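Local structure of vibralactone Cyclase (Boreostereum vibrans, 6KD0) at residues C122-V127 and E329-M334; V206-T211 and Q324-E329; K154-A157 and S162-A165. The protein probably catalyses, as an enzyme of the alpha/beta hydrolase fold, the cyclization that forms the fused bicyclic beta-lactone of vibralactone. One frame throughout, in Å; residues are numbered along the deposited sequence.

Interaction 1: C122-V127 and E329-M334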
loop_
_atom_site.group_PDB
_atom_site.type_symbol
_atom_site.label_atom_id
_atom_site.label_comp_id
_atom_site.label_asym_id
_atom_site.label_seq_id
_atom_site.Cartn_x
_atom_site.Cartn_y
_atom_site.Cartn_z
ATOM N N CYS A 122 -7.470 -9.245 -10.389
ATOM C CA CYS A 122 -8.687 -9.999 -10.108
ATOM C C CYS A 122 -8.851 -11.141 -11.101
ATOM O O CYS A 122 -9.264 -12.239 -10.717
ATOM C CB CYS A 122 -9.901 -9.067 -10.085
ATOM S SG CYS A 122 -10.877 -8.878 -11.597
ATOM N N ASP A 123 -8.435 -10.935 -12.356
ATOM C CA ASP A 123 -8.502 -12.026 -13.327
ATOM C C ASP A 123 -7.373 -13.023 -13.105
ATOM O O ASP A 123 -7.592 -14.240 -13.168
ATOM C CB ASP A 123 -8.466 -11.443 -14.741
ATOM C CG ASP A 123 -8.337 -12.495 -15.823
ATOM O OD1 ASP A 123 -9.288 -13.283 -15.999
ATOM O OD2 ASP A 123 -7.287 -12.508 -16.506
ATOM N N LYS A 124 -6.169 -12.529 -12.793
ATOM C CA LYS A 124 -5.020 -13.421 -12.688
ATOM C C LYS A 124 -5.145 -14.331 -11.479
ATOM O O LYS A 124 -4.845 -15.522 -11.564
ATOM C CB LYS A 124 -3.728 -12.612 -12.623
ATOM C CG LYS A 124 -2.500 -13.426 -12.232
ATOM C CD LYS A 124 -1.460 -13.435 -13.333
ATOM C CE LYS A 124 -0.370 -14.474 -13.048
ATOM N NZ LYS A 124 -0.435 -15.601 -14.023
ATOM N N LEU A 125 -5.616 -13.798 -10.353
ATOM C CA LEU A 125 -5.643 -14.541 -9.099
ATOM C C LEU A 125 -6.985 -15.192 -8.826
ATOM O O LEU A 125 -7.082 -16.025 -7.905
ATOM C CB LEU A 125 -5.299 -13.604 -7.937
ATOM C CG LEU A 125 -3.832 -13.544 -7.536
ATOM C CD1 LEU A 125 -2.922 -13.555 -8.743
ATOM C CD2 LEU A 125 -3.577 -12.328 -6.669
ATOM N N GLN A 126 -8.010 -14.820 -9.585
ATOM C CA GLN A 126 -9.387 -15.193 -9.292
ATOM C C GLN A 126 -9.767 -14.779 -7.868
ATOM O O GLN A 126 -10.137 -15.599 -7.028
ATOM C CB GLN A 126 -9.592 -16.693 -9.526
ATOM C CG GLN A 126 -9.416 -17.087 -10.998
ATOM C CD GLN A 126 -10.502 -16.504 -11.887
ATOM O OE1 GLN A 126 -11.652 -16.924 -11.828
ATOM N NE2 GLN A 126 -10.146 -15.509 -12.689
ATOM N N VAL A 127 -9.658 -13.473 -7.604
ATOM C CA VAL A 127 -10.108 -12.891 -6.345
ATOM C C VAL A 127 -10.924 -11.655 -6.680
ATOM O O VAL A 127 -10.745 -11.046 -7.731
ATOM C CB VAL A 127 -8.944 -12.514 -5.398
ATOM C CG1 VAL A 127 -8.051 -13.727 -5.118
ATOM C CG2 VAL A 127 -8.138 -11.365 -5.987
ATOM N N GLU A 329 6.205 -9.634 -8.649
ATOM C CA GLU A 329 6.476 -10.120 -7.301
ATOM C C GLU A 329 5.414 -9.658 -6.304
ATOM O O GLU A 329 5.139 -10.369 -5.328
ATOM C CB GLU A 329 7.865 -9.683 -6.854
ATOM C CG GLU A 329 8.234 -10.208 -5.464
ATOM C CD GLU A 329 9.733 -10.357 -5.268
ATOM O OE1 GLU A 329 10.140 -11.089 -4.331
ATOM O OE2 GLU A 329 10.500 -9.732 -6.043
ATOM N N THR A 330 4.808 -8.484 -6.531
ATOM C CA THR A 330 3.621 -8.098 -5.767
ATOM C C THR A 330 2.542 -9.162 -5.901
ATOM O O THR A 330 1.964 -9.631 -4.906
ATOM C CB THR A 330 3.076 -6.745 -6.260
ATOM O OG1 THR A 330 4.035 -5.706 -6.018
ATOM C CG2 THR A 330 1.759 -6.399 -5.546
ATOM N N ILE A 331 2.261 -9.553 -7.142
ATOM C CA ILE A 331 1.213 -10.533 -7.404
ATOM C C ILE A 331 1.586 -11.896 -6.826
ATOM O O ILE A 331 0.724 -12.616 -6.306
ATOM C CB ILE A 331 0.920 -10.597 -8.914
ATOM C CG1 ILE A 331 0.303 -9.270 -9.374
ATOM C CG2 ILE A 331 0.008 -11.766 -9.222
ATOM C CD1 ILE A 331 0.157 -9.158 -10.882
ATOM N N GLU A 332 2.875 -12.252 -6.871
ATOM C CA GLU A 332 3.348 -13.506 -6.275
ATOM C C GLU A 332 3.206 -13.493 -4.758
ATOM O O GLU A 332 2.892 -14.522 -4.147
ATOM C CB GLU A 332 4.809 -13.766 -6.649
ATOM C CG GLU A 332 5.039 -14.434 -7.996
ATOM C CD GLU A 332 6.522 -14.480 -8.368
ATOM O OE1 GLU A 332 6.831 -14.755 -9.554
ATOM O OE2 GLU A 332 7.375 -14.245 -7.472
ATOM N N GLY A 333 3.461 -12.347 -4.125
ATOM C CA GLY A 333 3.249 -12.247 -2.688
ATOM C C GLY A 333 1.782 -12.368 -2.322
ATOM O O GLY A 333 1.417 -13.033 -1.346
ATOM N N MET A 334 0.917 -11.729 -3.107
ATOM C CA MET A 334 -0.518 -11.957 -2.944
ATOM C C MET A 334 -0.859 -13.439 -3.061
ATOM O O MET A 334 -1.657 -13.966 -2.277
ATOM C CB MET A 334 -1.307 -11.160 -3.974
ATOM C CG MET A 334 -1.215 -9.648 -3.760
ATOM S SD MET A 334 -2.093 -8.702 -5.007
ATOM C CE MET A 334 -2.002 -7.066 -4.239
#
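Leu125, on the last turn of helix 115-125, packs against Ile331 and Met334 of helix 321-338, a helix-to-helix contact of the alpha/beta hydrolase fold. The CA atoms of Leu125 and Ile331, the nearest across the two segments, stand 8.1 Å apart, and the side chains fill the interval. Leu125 divides its two methyls between two partners. Its CD1 lies 3.5 Å from CG2 of Ile331, tighter than a usual methyl-methyl contact, while CD2 of Leu125 rests 3.7 Å from CB of Met334, with those two side chains crossing at about a right angle. The branch of Ile331 that meets Leu125, CG2, is anti to the backbone N, with CG1 (chi1 -67°) beside that nitrogen. Met334 takes part near its root; its extended chain leads on to Leu98 and Trp100 of strand 97-101 and so ties the contact to the sheet. Lys124 adds a loose aliphatic touch, its CG 4.3 Å from CG2 of Ile331. Just beyond Leu125 the chain turns at Gln126, whose phi is positive (55°), and Gln126 NE2 donates to the backbone O of Asp123 over 2.9 Å, a bond that returns from the residue after the helix to a carbonyl of its last turn. Asp123 in turn forms a salt bridge with Arg63. Between the segments only carbon meets carbon, with 158 Å² buried in all, so the cohesion here rests on close contact of methyl and methylene groups rather than on polar pairing.

Interaction 2: V206-T211 and Q324-E329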
loop_
_atom_site.group_PDB
_atom_site.type_symbol
_atom_site.label_atom_id
_atom_site.label_comp_id
_atom_site.label_asym_id
_atom_site.label_seq_id
_atom_site.Cartn_x
_atom_site.Cartn_y
_atom_site.Cartn_z
ATOM N N VAL A 206 2.338 -5.091 2.025
ATOM C CA VAL A 206 2.555 -3.649 1.955
ATOM C C VAL A 206 3.793 -3.352 1.122
ATOM O O VAL A 206 4.738 -4.147 1.047
ATOM C CB VAL A 206 2.656 -2.980 3.352
ATOM C CG1 VAL A 206 1.367 -3.179 4.135
ATOM C CG2 VAL A 206 3.835 -3.521 4.118
ATOM N N GLN A 207 3.781 -2.187 0.486
ATOM C CA GLN A 207 4.917 -1.725 -0.300
ATOM C C GLN A 207 5.393 -0.409 0.292
ATOM O O GLN A 207 4.630 0.561 0.329
ATOM C CB GLN A 207 4.539 -1.546 -1.775
ATOM C CG GLN A 207 3.824 -2.744 -2.401
ATOM C CD GLN A 207 3.157 -2.410 -3.731
ATOM O OE1 GLN A 207 2.544 -1.351 -3.880
ATOM N NE2 GLN A 207 3.253 -3.322 -4.700
ATOM N N TYR A 208 6.653 -0.382 0.742
ATOM C CA TYR A 208 7.395 0.793 1.204
ATOM C C TYR A 208 6.538 1.802 1.975
ATOM O O TYR A 208 6.496 2.971 1.591
ATOM C CB TYR A 208 8.103 1.462 -0.002
ATOM C CG TYR A 208 7.321 1.583 -1.317
ATOM C CD1 TYR A 208 6.397 2.599 -1.516
ATOM C CD2 TYR A 208 7.530 0.690 -2.377
ATOM C CE1 TYR A 208 5.690 2.727 -2.704
ATOM C CE2 TYR A 208 6.814 0.805 -3.572
ATOM C CZ TYR A 208 5.902 1.829 -3.731
ATOM O OH TYR A 208 5.167 1.981 -4.897
ATOM N N PRO A 209 5.875 1.408 3.069
ATOM C CA PRO A 209 4.997 2.358 3.826
ATOM C C PRO A 209 5.785 3.229 4.788
ATOM O O PRO A 209 6.823 2.800 5.314
ATOM C CB PRO A 209 4.070 1.415 4.615
ATOM C CG PRO A 209 4.972 0.214 4.892
ATOM C CD PRO A 209 5.750 0.029 3.590
ATOM N N PRO A 210 5.303 4.440 5.087
ATOM C CA PRO A 210 5.730 5.101 6.326
ATOM C C PRO A 210 5.153 4.328 7.499
ATOM O O PRO A 210 4.089 3.713 7.394
ATOM C CB PRO A 210 5.128 6.514 6.223
ATOM C CG PRO A 210 3.942 6.357 5.276
ATOM C CD PRO A 210 4.224 5.172 4.386
ATOM N N THR A 211 5.904 4.289 8.605
ATOM C CA THR A 211 5.465 3.551 9.788
ATOM C C THR A 211 5.494 4.369 11.064
ATOM O O THR A 211 4.885 3.941 12.053
ATOM C CB THR A 211 6.321 2.295 10.001
ATOM O OG1 THR A 211 7.665 2.689 10.307
ATOM C CG2 THR A 211 6.314 1.430 8.746
ATOM N N GLN A 324 8.289 -4.027 -13.983
ATOM C CA GLN A 324 7.390 -5.137 -14.251
ATOM C C GLN A 324 7.666 -6.281 -13.293
ATOM O O GLN A 324 6.736 -6.951 -12.829
ATOM C CB GLN A 324 7.531 -5.582 -15.706
ATOM C CG GLN A 324 6.815 -4.635 -16.652
ATOM C CD GLN A 324 7.338 -4.720 -18.067
ATOM O OE1 GLN A 324 8.035 -3.824 -18.550
ATOM N NE2 GLN A 324 7.013 -5.801 -18.736
ATOM N N LYS A 325 8.937 -6.495 -12.948
ATOM C CA LYS A 325 9.245 -7.573 -12.013
ATOM C C LYS A 325 8.698 -7.246 -10.630
ATOM O O LYS A 325 8.186 -8.129 -9.930
ATOM C CB LYS A 325 10.751 -7.820 -11.965
ATOM C CG LYS A 325 11.127 -9.058 -11.176
ATOM C CD LYS A 325 12.600 -9.413 -11.341
ATOM C CE LYS A 325 13.029 -10.518 -10.369
ATOM N NZ LYS A 325 14.070 -10.028 -9.411
ATOM N N PHE A 326 8.797 -5.977 -10.231
ATOM C CA PHE A 326 8.198 -5.533 -8.974
ATOM C C PHE A 326 6.699 -5.837 -8.936
ATOM O O PHE A 326 6.176 -6.348 -7.937
ATOM C CB PHE A 326 8.465 -4.033 -8.779
ATOM C CG PHE A 326 8.145 -3.522 -7.381
ATOM C CD1 PHE A 326 6.835 -3.255 -6.996
ATOM C CD2 PHE A 326 9.162 -3.300 -6.464
ATOM C CE1 PHE A 326 6.544 -2.782 -5.698
ATOM C CE2 PHE A 326 8.886 -2.826 -5.177
ATOM C CZ PHE A 326 7.579 -2.569 -4.802
ATOM N N GLN A 327 5.983 -5.538 -10.021
ATOM C CA GLN A 327 4.548 -5.842 -10.007
ATOM C C GLN A 327 4.298 -7.349 -10.004
ATOM O O GLN A 327 3.385 -7.833 -9.312
ATOM C CB GLN A 327 3.821 -5.180 -11.173
ATOM C CG GLN A 327 2.301 -5.358 -11.098
ATOM C CD GLN A 327 1.669 -4.679 -9.880
ATOM O OE1 GLN A 327 2.288 -3.839 -9.218
ATOM N NE2 GLN A 327 0.425 -5.029 -9.595
ATOM N N GLU A 328 5.115 -8.109 -10.744
ATOM C CA GLU A 328 4.978 -9.565 -10.757
ATOM C C GLU A 328 5.214 -10.153 -9.373
ATOM O O GLU A 328 4.504 -11.072 -8.952
ATOM C CB GLU A 328 5.953 -10.185 -11.761
ATOM C CG GLU A 328 5.603 -9.927 -13.222
ATOM C CD GLU A 328 6.765 -10.260 -14.162
ATOM O OE1 GLU A 328 7.727 -10.921 -13.704
ATOM O OE2 GLU A 328 6.720 -9.858 -15.348
ATOM N N GLU A 329 6.205 -9.634 -8.649
ATOM C CA GLU A 329 6.476 -10.120 -7.301
ATOM C C GLU A 329 5.414 -9.658 -6.304
ATOM O O GLU A 329 5.139 -10.369 -5.328
ATOM C CB GLU A 329 7.865 -9.683 -6.854
ATOM C CG GLU A 329 8.234 -10.208 -5.464
ATOM C CD GLU A 329 9.733 -10.357 -5.268
ATOM O OE1 GLU A 329 10.140 -11.089 -4.331
ATOM O OE2 GLU A 329 10.500 -9.732 -6.043
HETATM O O HOH W 1 1.454 -2.204 -7.183
#
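Gln207 and Phe326 bring their CA atoms to 10.0 Å, the shortest such spacing between segments 206-211 and 324-329, and one that the side chains span between the carboxyl end of strand 203-207 and helix 321-338. This is the carboxyl edge of the alpha/beta hydrolase sheet, near its probable catalytic centre: Tyr208, the first residue past the strand, touches Ser177 of the likely nucleophile elbow and meets the ring of His311, the likely catalytic histidine. Phe326 supplies the apolar bridge. With CG anti to the backbone N (chi1 -168°), its ring reaches away from the helix, and two adjacent ring carbons serve different partners. CE1 of Phe326 lies 3.5 Å from NE2 of Gln207; the amide nitrogen sits at the ring edge, near its plane, and the amide and ring planes are 54° apart, so this is edge contact rather than amide stacking. CZ of Phe326 lies 3.7 Å from CE2 of Tyr208, at the edge of the tyrosine ring. Over one face of the Tyr208 ring lies CB of Gln207, 3.7 Å above the plane and offset toward the rim. The rings of His314 and Tyr306 also meet that of Phe326, and Met276 adds an apolar neighbour. Replacing Phe326 by an alanine would probably open a gap between strand and helix, with the Tyr208 edge and Gln207 NE2 losing their ring neighbour. The glutamine amide has polar partners as well: OE1 of Gln207 bonds to Gln176, NE2 has a weak partner in Thr330 OG1, and a water accepts a long bond from NE2 of Gln207 at 3.3 Å while donating to OE1 of Gln327 at 2.7 Å.

Interaction 3: K154-A157 and S162-A165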
loop_
_atom_site.group_PDB
_atom_site.type_symbol
_atom_site.label_atom_id
_atom_site.label_comp_id
_atom_site.label_asym_id
_atom_site.label_seq_id
_atom_site.Cartn_x
_atom_site.Cartn_y
_atom_site.Cartn_z
ATOM N N LYS A 154 -14.586 -3.019 6.963
ATOM C CA LYS A 154 -15.754 -3.616 7.597
ATOM C C LYS A 154 -16.859 -3.845 6.582
ATOM O O LYS A 154 -17.496 -4.911 6.573
ATOM C CB LYS A 154 -16.256 -2.731 8.739
ATOM C CG LYS A 154 -15.398 -2.753 9.993
ATOM C CD LYS A 154 -16.017 -1.869 11.089
ATOM C CE LYS A 154 -17.273 -2.509 11.667
ATOM N NZ LYS A 154 -17.941 -1.639 12.690
ATOM N N TRP A 155 -17.092 -2.860 5.716
ATOM C CA TRP A 155 -18.127 -2.992 4.700
ATOM C C TRP A 155 -17.832 -4.172 3.786
ATOM O O TRP A 155 -18.719 -4.983 3.501
ATOM C CB TRP A 155 -18.240 -1.699 3.887
ATOM C CG TRP A 155 -19.296 -1.787 2.841
ATOM C CD1 TRP A 155 -20.615 -1.466 2.984
ATOM C CD2 TRP A 155 -19.141 -2.267 1.496
ATOM N NE1 TRP A 155 -21.290 -1.707 1.811
ATOM C CE2 TRP A 155 -20.408 -2.198 0.882
ATOM C CE3 TRP A 155 -18.058 -2.746 0.755
ATOM C CZ2 TRP A 155 -20.617 -2.583 -0.442
ATOM C CZ3 TRP A 155 -18.271 -3.131 -0.569
ATOM C CH2 TRP A 155 -19.535 -3.048 -1.148
ATOM N N ALA A 156 -16.583 -4.284 3.328
ATOM C CA ALA A 156 -16.213 -5.344 2.398
ATOM C C ALA A 156 -16.352 -6.713 3.043
ATOM O O ALA A 156 -16.814 -7.661 2.399
ATOM C CB ALA A 156 -14.785 -5.136 1.890
ATOM N N ALA A 157 -15.944 -6.841 4.316
ATOM C CA ALA A 157 -16.122 -8.103 5.028
ATOM C C ALA A 157 -17.601 -8.459 5.150
ATOM O O ALA A 157 -18.008 -9.590 4.864
ATOM C CB ALA A 157 -15.462 -8.036 6.410
ATOM N N SER A 162 -22.395 -9.899 -1.733
ATOM C CA SER A 162 -23.078 -9.099 -2.739
ATOM C C SER A 162 -22.200 -8.789 -3.944
ATOM O O SER A 162 -22.735 -8.400 -4.983
ATOM C CB SER A 162 -23.615 -7.815 -2.104
ATOM O OG SER A 162 -22.569 -6.905 -1.872
ATOM N N PHE A 163 -20.877 -8.995 -3.869
ATOM C CA PHE A 163 -20.070 -8.917 -5.084
ATOM C C PHE A 163 -19.247 -10.193 -5.284
ATOM O O PHE A 163 -18.126 -10.156 -5.816
ATOM C CB PHE A 163 -19.203 -7.649 -5.100
ATOM C CG PHE A 163 -18.382 -7.433 -3.856
ATOM C CD1 PHE A 163 -17.093 -7.917 -3.773
ATOM C CD2 PHE A 163 -18.894 -6.706 -2.785
ATOM C CE1 PHE A 163 -16.322 -7.713 -2.627
ATOM C CE2 PHE A 163 -18.140 -6.502 -1.642
ATOM C CZ PHE A 163 -16.853 -7.009 -1.558
ATOM N N ASN A 164 -19.813 -11.343 -4.882
ATOM C CA ASN A 164 -19.278 -12.677 -5.182
ATOM C C ASN A 164 -17.978 -12.978 -4.438
ATOM O O ASN A 164 -17.175 -13.797 -4.895
ATOM C CB ASN A 164 -19.058 -12.875 -6.690
ATOM C CG ASN A 164 -20.346 -13.069 -7.449
ATOM O OD1 ASN A 164 -21.051 -12.113 -7.747
ATOM N ND2 ASN A 164 -20.656 -14.323 -7.776
ATOM N N ALA A 165 -17.759 -12.340 -3.291
ATOM C CA ALA A 165 -16.575 -12.575 -2.478
ATOM C C ALA A 165 -16.954 -13.316 -1.203
ATOM O O ALA A 165 -18.087 -13.213 -0.712
ATOM C CB ALA A 165 -15.873 -11.259 -2.123
#
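Trp155 and Phe163 meet where helix 144-158 hands over to the loop before strand 171-176, within the beta-alpha-beta crossover that leads from strand 128-132 to strand 171-176. The aromatic component is a displaced pair: the six-membered ring of Trp155 and the Phe163 ring are nearly parallel, at 11°, but their centroids are 5.7 Å apart, so they barely overlap and do not form a true stack. Rim atoms do the touching, with CZ3 of Trp155 3.5 Å from CE2 of Phe163 and CH2 of Trp155 3.8 Å from that same CE2. Phe163 reaches back to the helix with chi1 at 51°, which places CG between its own backbone N and carbonyl carbon. The aliphatic component is looser and comes from Ala156, whose CB stands 4.4 Å from CZ of Phe163. Further apolar contacts surround the pair: Phe163 also packs on Ile84 of strand 76-85 and Val130 of strand 128-132, and Tyr69 of strand 64-73 meets the Trp155 ring. Through these neighbours the helix and the loop lie against strands 64-73, 76-85 and 128-132. One polar atom also approaches, the carbonyl O of Ala156, which lies oblique to the Phe163 ring and 4.0 Å from its CZ.

How the interactions relate
Interactions 1 and 2 use successive turns of helix 321-338, share Glu329, and have centres 13 Å apart. They touch where OG1 of Thr330 and NE2 of Gln207 come to 2.8 Å, a close approach that joins the two contacts across the strand-to-helix interval. Interaction 2 stands nearest to chemistry, since its Tyr208 touches residues of the probable Ser-His-Asp triad; Met334 of interaction 1 lies near the likely nucleophile elbow without touching it. Interaction 3 is more peripheral. Its centre is 18 Å from that of interaction 1, with nearest atoms about 7 Å apart, and 25 Å from that of interaction 2, with nearest atoms about 16 Å apart.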